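Local coordinates for protein uncharacterized N-acetyltransferase SSO0209 (Sulfolobus solfataricus P2, PDB 4R3L) that catalyses transfer of the acetyl group of acetyl-CoA to the free alpha-amino group at protein N-termini, preferring serine but also accepting alanine and methionine, at residues I25-I28 against N29-L33; E109-M112 against K113-N117; P134-A137 against L138-L142. All blocks are in the same frame, centred on the assembly; numbering follows the deposited sequence.

All three contacts join successive turns of a single helix, the first and third running to the residue just past its end, and they follow in series along one GNAT domain: interaction 1 on helix 22-32, interaction 2 on helix 103-119, interaction 3 on helix 133-141. Centre to centre, interactions 1 and 2 lie about 23 Å apart, on opposite sides of the chain's centre, 1 and 3 about 20 Å, and 2 and 3 about 17 Å; no two touch. Interactions 1 and 3 both reach coenzyme A, whereas residues 109-117 belong to the crossover helix between strands 83-94 and 123-129, so 1 and 3 line the cofactor site while 2 packs on the mixed sheet.

Interaction 1. Residues I25-I28 against N29-L33; sequences IIKI and NRLTL. With COA (coenzyme A), chain C.
The last helical turns are tied by N29 N to I25 O, R30 N to I26 O (2.8 Å) and L31 N to K27 O, i to i+4 bonds that weaken at T32, the last helical residue, before L33 leaves helical geometry. T32 OG1 bonds to I28 O at 2.7 Å, approaching from above the carbonyl plane, and T32 N and L31 N each add a weak bond to the same oxygen. A chi1 of 62° sets OG1 between backbone N and carbonyl carbon, turned back to that acceptor. With an alanine here the hydroxyl is gone, and I28 O, left to weak N-H partners, would probably be less firmly held. This is the end of the GNAT helix 22-32 that reaches coenzyme A: L33 CD2 lies 3.5 Å from C5P of the cofactor's pantetheine arm, while T32 and L33 pack on strand 83-94. On another side of the helix, I26 CG2 sits over the centre of one face of the R30 guanidinium, 3.6 Å from CZ. That group's edge serves N29, whose OD1 accepts R30 NH1 in the guanidinium plane at 3.0 Å; NH1 also bonds to Y37 O, Y37 being a substrate-binding residue. The K27 and L31 side chains cross at a slant, K27 CE 4.0 Å from L31 CD1.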
# COMPACT_ATOMS: atom_id res chain seq x y z
N ILE A 25 -1.75 -10.81 -9.27
CA ILE A 25 -1.74 -10.05 -8.03
C ILE A 25 -2.15 -10.90 -6.84
O ILE A 25 -1.51 -10.87 -5.78
CB ILE A 25 -2.66 -8.81 -8.14
CG1 ILE A 25 -2.00 -7.76 -9.07
CG2 ILE A 25 -2.96 -8.22 -6.76
CD1 ILE A 25 -2.91 -6.57 -9.42
N ILE A 26 -3.22 -11.68 -7.01
CA ILE A 26 -3.68 -12.56 -5.96
C ILE A 26 -2.62 -13.60 -5.63
O ILE A 26 -2.35 -13.87 -4.47
CB ILE A 26 -5.02 -13.27 -6.35
CG1 ILE A 26 -6.14 -12.23 -6.45
CG2 ILE A 26 -5.37 -14.36 -5.34
CD1 ILE A 26 -7.51 -12.85 -6.82
N LYS A 27 -2.00 -14.17 -6.67
CA LYS A 27 -0.92 -15.13 -6.48
C LYS A 27 0.19 -14.55 -5.62
O LYS A 27 0.66 -15.20 -4.68
CB LYS A 27 -0.35 -15.56 -7.83
CG LYS A 27 0.97 -16.32 -7.72
CD LYS A 27 1.76 -16.28 -9.03
CE LYS A 27 3.19 -15.80 -8.78
NZ LYS A 27 4.05 -15.96 -9.99
N ILE A 28 0.63 -13.34 -5.96
CA ILE A 28 1.66 -12.65 -5.19
C ILE A 28 1.23 -12.45 -3.74
O ILE A 28 1.98 -12.70 -2.80
CB ILE A 28 1.99 -11.28 -5.83
CG1 ILE A 28 2.61 -11.49 -7.21
CG2 ILE A 28 2.92 -10.49 -4.93
CD1 ILE A 28 2.74 -10.21 -8.03
N ASN A 29 -0.01 -12.01 -3.58
CA ASN A 29 -0.55 -11.77 -2.26
C ASN A 29 -0.56 -13.06 -1.43
O ASN A 29 -0.14 -13.08 -0.27
CB ASN A 29 -1.96 -11.18 -2.40
CG ASN A 29 -2.68 -11.06 -1.08
OD1 ASN A 29 -3.57 -11.86 -0.78
ND2 ASN A 29 -2.35 -10.04 -0.31
N ARG A 30 -1.01 -14.15 -2.06
CA ARG A 30 -1.07 -15.45 -1.39
C ARG A 30 0.31 -15.91 -0.94
O ARG A 30 0.46 -16.49 0.13
CB ARG A 30 -1.72 -16.50 -2.29
CG ARG A 30 -3.17 -16.20 -2.68
CD ARG A 30 -4.07 -15.94 -1.48
NE ARG A 30 -5.49 -15.95 -1.85
CZ ARG A 30 -6.27 -14.86 -1.91
NH1 ARG A 30 -5.78 -13.66 -1.61
NH2 ARG A 30 -7.54 -14.99 -2.26
N LEU A 31 1.33 -15.63 -1.76
CA LEU A 31 2.69 -16.06 -1.46
C LEU A 31 3.45 -15.18 -0.46
O LEU A 31 4.39 -15.64 0.18
CB LEU A 31 3.50 -16.13 -2.75
CG LEU A 31 3.19 -17.29 -3.71
CD1 LEU A 31 3.91 -17.08 -5.04
CD2 LEU A 31 3.60 -18.60 -3.08
N THR A 32 3.05 -13.92 -0.33
CA THR A 32 3.88 -12.97 0.40
C THR A 32 3.23 -12.38 1.63
O THR A 32 3.91 -11.78 2.45
CB THR A 32 4.32 -11.80 -0.51
OG1 THR A 32 3.17 -11.09 -0.96
CG2 THR A 32 5.09 -12.30 -1.70
N LEU A 33 1.91 -12.53 1.75
CA LEU A 33 1.18 -11.86 2.82
C LEU A 33 0.17 -12.80 3.50
O LEU A 33 -0.26 -13.79 2.91
CB LEU A 33 0.47 -10.62 2.26
CG LEU A 33 1.38 -9.46 1.86
CD1 LEU A 33 0.63 -8.43 1.04
CD2 LEU A 33 1.97 -8.80 3.10
N1A COA C . 16.15 -5.19 5.26
C2A COA C . 16.51 -3.91 5.52
N3A COA C . 16.05 -2.91 4.78
C4A COA C . 15.20 -3.15 3.73
C5A COA C . 14.82 -4.45 3.43
C6A COA C . 15.32 -5.48 4.23
N6A COA C . 14.94 -6.87 3.96
N7A COA C . 13.97 -4.39 2.33
C8A COA C . 13.85 -3.08 1.97
N9A COA C . 14.58 -2.32 2.81
C1B COA C . 14.74 -0.86 2.76
C2B COA C . 16.11 -0.52 2.32
O2B COA C . 16.51 0.70 2.85
C3B COA C . 15.96 -0.37 0.89
O3B COA C . 17.03 0.34 0.40
P3B COA C . 18.25 -0.42 -0.22
O7A COA C . 19.09 0.53 -1.06
O8A COA C . 17.75 -1.51 -1.09
O9A COA C . 19.08 -1.00 0.88
C4B COA C . 14.69 0.38 0.82
O4B COA C . 13.88 -0.23 1.79
C5B COA C . 14.04 0.23 -0.49
O5B COA C . 13.52 -1.05 -0.70
P1A COA C . 12.85 -1.56 -2.04
O1A COA C . 13.84 -2.28 -2.91
O2A COA C . 12.20 -0.43 -2.73
O3A COA C . 11.79 -2.62 -1.49
P2A COA C . 11.41 -4.00 -2.15
O4A COA C . 12.47 -5.06 -1.91
O5A COA C . 11.12 -3.82 -3.61
O6A COA C . 10.06 -4.50 -1.44
CBP COA C . 8.74 -5.08 0.53
CCP COA C . 9.88 -4.23 -0.10
CDP COA C . 8.67 -4.80 2.00
CEP COA C . 7.44 -4.66 -0.16
CAP COA C . 9.09 -6.52 0.23
OAP COA C . 10.14 -7.02 1.06
C9P COA C . 7.94 -7.50 0.38
O9P COA C . 7.13 -7.68 -0.56
N8P COA C . 7.75 -8.27 1.59
C7P COA C . 6.66 -9.22 1.77
C6P COA C . 5.25 -8.56 1.72
C5P COA C . 5.12 -7.38 2.68
O5P COA C . 5.51 -7.52 3.86
N4P COA C . 4.58 -6.10 2.21
C3P COA C . 4.47 -4.98 3.11
C2P COA C . 3.46 -5.07 4.25
S1P COA C . 3.01 -3.58 5.09

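Interaction 2. Residues E109-M112 against K113-N117; sequences EASM and KSMKN
S111 O accepts M115 N at 2.8 Å with an N-H...O angle of 169°, the straightest of the four i to i+4 bonds that join 109-112 to 113-117. The same carbonyl is covered by the methionine side chain, for M115 CG lies only 3.2 Å from S111 O. With CG beside the backbone N (chi1 -68°) and the chain extended beyond it, M115 runs back along the helix until its CE methyl meets S111 OG at 3.5 Å. That is a van der Waals contact; the hydroxyl has its hydrogen bond with A52 O. M115 also packs on P68 and I70 of strand 61-72 and on I124 of strand 123-129, which places this face of the helix against the sheet. The outer face is polar: E109 OE2 approaches K113 CD at 4.2 Å, but its distance of 5.3 Å from K113 NZ leaves opposite charges near each other without a salt bridge. The neighbouring bonds, K113 N to E109 O (3.0 Å) and K116 N to M112 O (2.9 Å), keep the ladder regular. Amphipathic packing of this kind is characteristic of a crossover helix in a beta-alpha-beta unit, here helix 103-119 linking parallel strands 83-94 and 123-129 of the GNAT fold.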
# COMPACT_ATOMS: atom_id res chain seq x y z
N GLU A 109 5.91 5.63 -4.61
CA GLU A 109 5.99 6.98 -5.16
C GLU A 109 4.89 7.22 -6.16
O GLU A 109 4.29 8.29 -6.19
CB GLU A 109 7.35 7.23 -5.82
CG GLU A 109 7.58 8.71 -6.19
CD GLU A 109 7.04 9.12 -7.57
OE1 GLU A 109 6.64 8.24 -8.37
OE2 GLU A 109 7.04 10.34 -7.87
N ALA A 110 4.62 6.21 -6.99
CA ALA A 110 3.61 6.35 -8.03
C ALA A 110 2.23 6.48 -7.41
O ALA A 110 1.42 7.33 -7.83
CB ALA A 110 3.66 5.15 -8.98
N SER A 111 1.95 5.63 -6.43
CA SER A 111 0.66 5.67 -5.76
C SER A 111 0.50 7.00 -5.03
O SER A 111 -0.54 7.62 -5.11
CB SER A 111 0.50 4.49 -4.78
OG SER A 111 -0.86 4.35 -4.38
N MET A 112 1.55 7.44 -4.33
CA MET A 112 1.50 8.72 -3.64
C MET A 112 1.19 9.90 -4.56
O MET A 112 0.39 10.77 -4.23
CB MET A 112 2.82 8.99 -2.93
CG MET A 112 2.98 8.22 -1.67
SD MET A 112 4.63 8.38 -0.98
CE MET A 112 4.75 10.15 -0.84
N LYS A 113 1.85 9.92 -5.71
CA LYS A 113 1.66 11.00 -6.67
C LYS A 113 0.21 11.03 -7.15
O LYS A 113 -0.37 12.10 -7.28
CB LYS A 113 2.61 10.85 -7.86
CG LYS A 113 2.57 12.00 -8.86
CD LYS A 113 3.68 11.86 -9.91
CE LYS A 113 3.70 13.05 -10.87
NZ LYS A 113 4.78 12.96 -11.90
N SER A 114 -0.38 9.86 -7.39
CA SER A 114 -1.77 9.80 -7.79
C SER A 114 -2.72 10.16 -6.64
O SER A 114 -3.71 10.84 -6.85
CB SER A 114 -2.11 8.41 -8.34
OG SER A 114 -3.53 8.29 -8.48
N MET A 115 -2.45 9.68 -5.44
CA MET A 115 -3.25 10.07 -4.28
C MET A 115 -3.29 11.59 -4.14
O MET A 115 -4.35 12.19 -3.92
CB MET A 115 -2.69 9.45 -3.01
CG MET A 115 -2.84 7.95 -2.93
SD MET A 115 -1.91 7.36 -1.52
CE MET A 115 -2.33 5.62 -1.52
N LYS A 116 -2.13 12.22 -4.30
CA LYS A 116 -2.06 13.68 -4.22
C LYS A 116 -2.76 14.37 -5.38
O LYS A 116 -3.57 15.27 -5.17
CB LYS A 116 -0.61 14.15 -4.15
CG LYS A 116 -0.47 15.64 -3.85
CD LYS A 116 0.98 16.09 -3.80
CE LYS A 116 1.68 15.81 -5.12
NZ LYS A 116 0.91 16.33 -6.30
N ASN A 117 -2.44 13.97 -6.61
CA ASN A 117 -2.85 14.73 -7.79
C ASN A 117 -4.23 14.36 -8.32
O ASN A 117 -4.98 15.23 -8.77
CB ASN A 117 -1.83 14.56 -8.91
CG ASN A 117 -0.54 15.29 -8.63
OD1 ASN A 117 -0.49 16.19 -7.79
ND2 ASN A 117 0.52 14.92 -9.35

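Interaction 3. Residues P134-A137 against L138-L142; sequences PAIA and LYEKL. With COA (coenzyme A), chain C.
Y139 has CG beside its backbone N (chi1 -52°) and its ring turned by a chi2 of -38°, and these two torsions lay the ring over the preceding turn, where A135 O stands above one face, offset toward the rim. The nearest ring atom, CD2, is 3.1 Å from A135 O, which also accepts Y139 N in a nearly straight bond (N-H...O angle 172°). A135 CB touches CE2 at 3.8 Å, an apolar contact that adds to the hold on the ring. Farther out, Y139 OH comes to 3.0 Å from coenzyme A S1P, with the sulfur near the ring plane at the edge; A135 lies between ring and cofactor, its CA and CB both against the CDP methyl. L126 and V128 of strand 123-129 and M163 of strand 160-166 also touch the tyrosine, so the ring is wedged between the helix and the sheet. Helix 133-141 thus forms a wall of the GNAT cofactor pocket, and Y139, E140 and K141 are acetyl-CoA-binding residues. The wall follows the cofactor along its length. P134 CG reaches the adenine amino nitrogen N6A at 3.3 Å, A137 CB lies 3.6 Å from N3A of the same base, and L138 places CD1 near the pyrophosphate. K141 approaches the ribose through carbon, its CE 3.1 Å from O2B. The face turned from the cofactor carries I136 and E140, whose side chains run side by side in the same direction. I136 CG2 lies 3.9 Å from E140 OE2, an apolar methyl flanking the carboxylate, and that oxygen has K146 as a distant, weak ion-pair partner. Backbone bonds L138 N to P134 O and E140 N to I136 O hold the turns.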
# COMPACT_ATOMS: atom_id res chain seq x y z
N PRO A 134 11.77 -5.44 7.14
CA PRO A 134 12.01 -4.84 5.82
C PRO A 134 11.04 -3.71 5.49
O PRO A 134 11.49 -2.63 5.10
CB PRO A 134 11.81 -6.02 4.85
CG PRO A 134 12.14 -7.22 5.66
CD PRO A 134 11.62 -6.91 7.04
N ALA A 135 9.75 -3.94 5.68
CA ALA A 135 8.74 -2.94 5.31
C ALA A 135 8.92 -1.65 6.12
O ALA A 135 8.84 -0.55 5.57
CB ALA A 135 7.33 -3.51 5.48
N ILE A 136 9.18 -1.78 7.42
CA ILE A 136 9.32 -0.60 8.27
C ILE A 136 10.50 0.27 7.83
O ILE A 136 10.43 1.52 7.85
CB ILE A 136 9.51 -1.01 9.74
CG1 ILE A 136 8.26 -1.72 10.26
CG2 ILE A 136 9.82 0.20 10.60
CD1 ILE A 136 8.40 -2.19 11.70
N ALA A 137 11.58 -0.39 7.44
CA ALA A 137 12.76 0.31 6.95
C ALA A 137 12.42 1.10 5.69
O ALA A 137 12.82 2.26 5.55
CB ALA A 137 13.89 -0.67 6.67
N LEU A 138 11.69 0.46 4.79
CA LEU A 138 11.23 1.06 3.54
C LEU A 138 10.49 2.37 3.85
O LEU A 138 10.89 3.45 3.40
CB LEU A 138 10.34 0.08 2.78
CG LEU A 138 9.43 0.52 1.63
CD1 LEU A 138 10.24 0.82 0.40
CD2 LEU A 138 8.36 -0.54 1.34
N TYR A 139 9.44 2.26 4.66
CA TYR A 139 8.60 3.41 4.98
C TYR A 139 9.36 4.53 5.71
O TYR A 139 9.13 5.71 5.46
CB TYR A 139 7.41 2.95 5.82
CG TYR A 139 6.63 1.79 5.21
CD1 TYR A 139 6.41 1.71 3.84
CD2 TYR A 139 6.13 0.78 6.01
CE1 TYR A 139 5.69 0.65 3.30
CE2 TYR A 139 5.42 -0.27 5.48
CZ TYR A 139 5.21 -0.34 4.12
OH TYR A 139 4.49 -1.40 3.61
N GLU A 140 10.25 4.18 6.64
CA GLU A 140 11.01 5.23 7.32
C GLU A 140 11.95 5.94 6.34
O GLU A 140 12.16 7.15 6.43
CB GLU A 140 11.78 4.65 8.51
CG GLU A 140 10.89 4.32 9.71
CD GLU A 140 11.64 3.62 10.83
OE1 GLU A 140 12.75 3.11 10.58
OE2 GLU A 140 11.11 3.59 11.97
N LYS A 141 12.49 5.21 5.37
CA LYS A 141 13.31 5.82 4.33
C LYS A 141 12.52 6.82 3.50
O LYS A 141 13.07 7.81 3.02
CB LYS A 141 13.92 4.76 3.41
CG LYS A 141 15.33 4.33 3.79
CD LYS A 141 16.19 4.07 2.56
CE LYS A 141 17.61 3.65 2.93
NZ LYS A 141 18.36 4.69 3.70
N LEU A 142 11.22 6.57 3.33
CA LEU A 142 10.34 7.44 2.55
C LEU A 142 9.67 8.47 3.44
O LEU A 142 8.67 9.08 3.07
CB LEU A 142 9.27 6.62 1.81
CG LEU A 142 9.64 6.09 0.43
CD1 LEU A 142 10.92 5.29 0.46
CD2 LEU A 142 8.51 5.25 -0.14
N1A COA C . 16.15 -5.19 5.26
C2A COA C . 16.51 -3.91 5.52
N3A COA C . 16.05 -2.91 4.78
C4A COA C . 15.20 -3.15 3.73
C5A COA C . 14.82 -4.45 3.43
C6A COA C . 15.32 -5.48 4.23
N6A COA C . 14.94 -6.87 3.96
N7A COA C . 13.97 -4.39 2.33
C8A COA C . 13.85 -3.08 1.97
N9A COA C . 14.58 -2.32 2.81
C1B COA C . 14.74 -0.86 2.76
C2B COA C . 16.11 -0.52 2.32
O2B COA C . 16.51 0.70 2.85
C3B COA C . 15.96 -0.37 0.89
O3B COA C . 17.03 0.34 0.40
P3B COA C . 18.25 -0.42 -0.22
O7A COA C . 19.09 0.53 -1.06
O8A COA C . 17.75 -1.51 -1.09
O9A COA C . 19.08 -1.00 0.88
C4B COA C . 14.69 0.38 0.82
O4B COA C . 13.88 -0.23 1.79
C5B COA C . 14.04 0.23 -0.49
O5B COA C . 13.52 -1.05 -0.70
P1A COA C . 12.85 -1.56 -2.04
O1A COA C . 13.84 -2.28 -2.91
O2A COA C . 12.20 -0.43 -2.73
O3A COA C . 11.79 -2.62 -1.49
P2A COA C . 11.41 -4.00 -2.15
O4A COA C . 12.47 -5.06 -1.91
O5A COA C . 11.12 -3.82 -3.61
O6A COA C . 10.06 -4.50 -1.44
CBP COA C . 8.74 -5.08 0.53
CCP COA C . 9.88 -4.23 -0.10
CDP COA C . 8.67 -4.80 2.00
CEP COA C . 7.44 -4.66 -0.16
CAP COA C . 9.09 -6.52 0.23
OAP COA C . 10.14 -7.02 1.06
C9P COA C . 7.94 -7.50 0.38
O9P COA C . 7.13 -7.68 -0.56
N8P COA C . 7.75 -8.27 1.59
C7P COA C . 6.66 -9.22 1.77
C6P COA C . 5.25 -8.56 1.72
C5P COA C . 5.12 -7.38 2.68
O5P COA C . 5.51 -7.52 3.86
N4P COA C . 4.58 -6.10 2.21
C3P COA C . 4.47 -4.98 3.11
C2P COA C . 3.46 -5.07 4.25
S1P COA C . 3.01 -3.58 5.09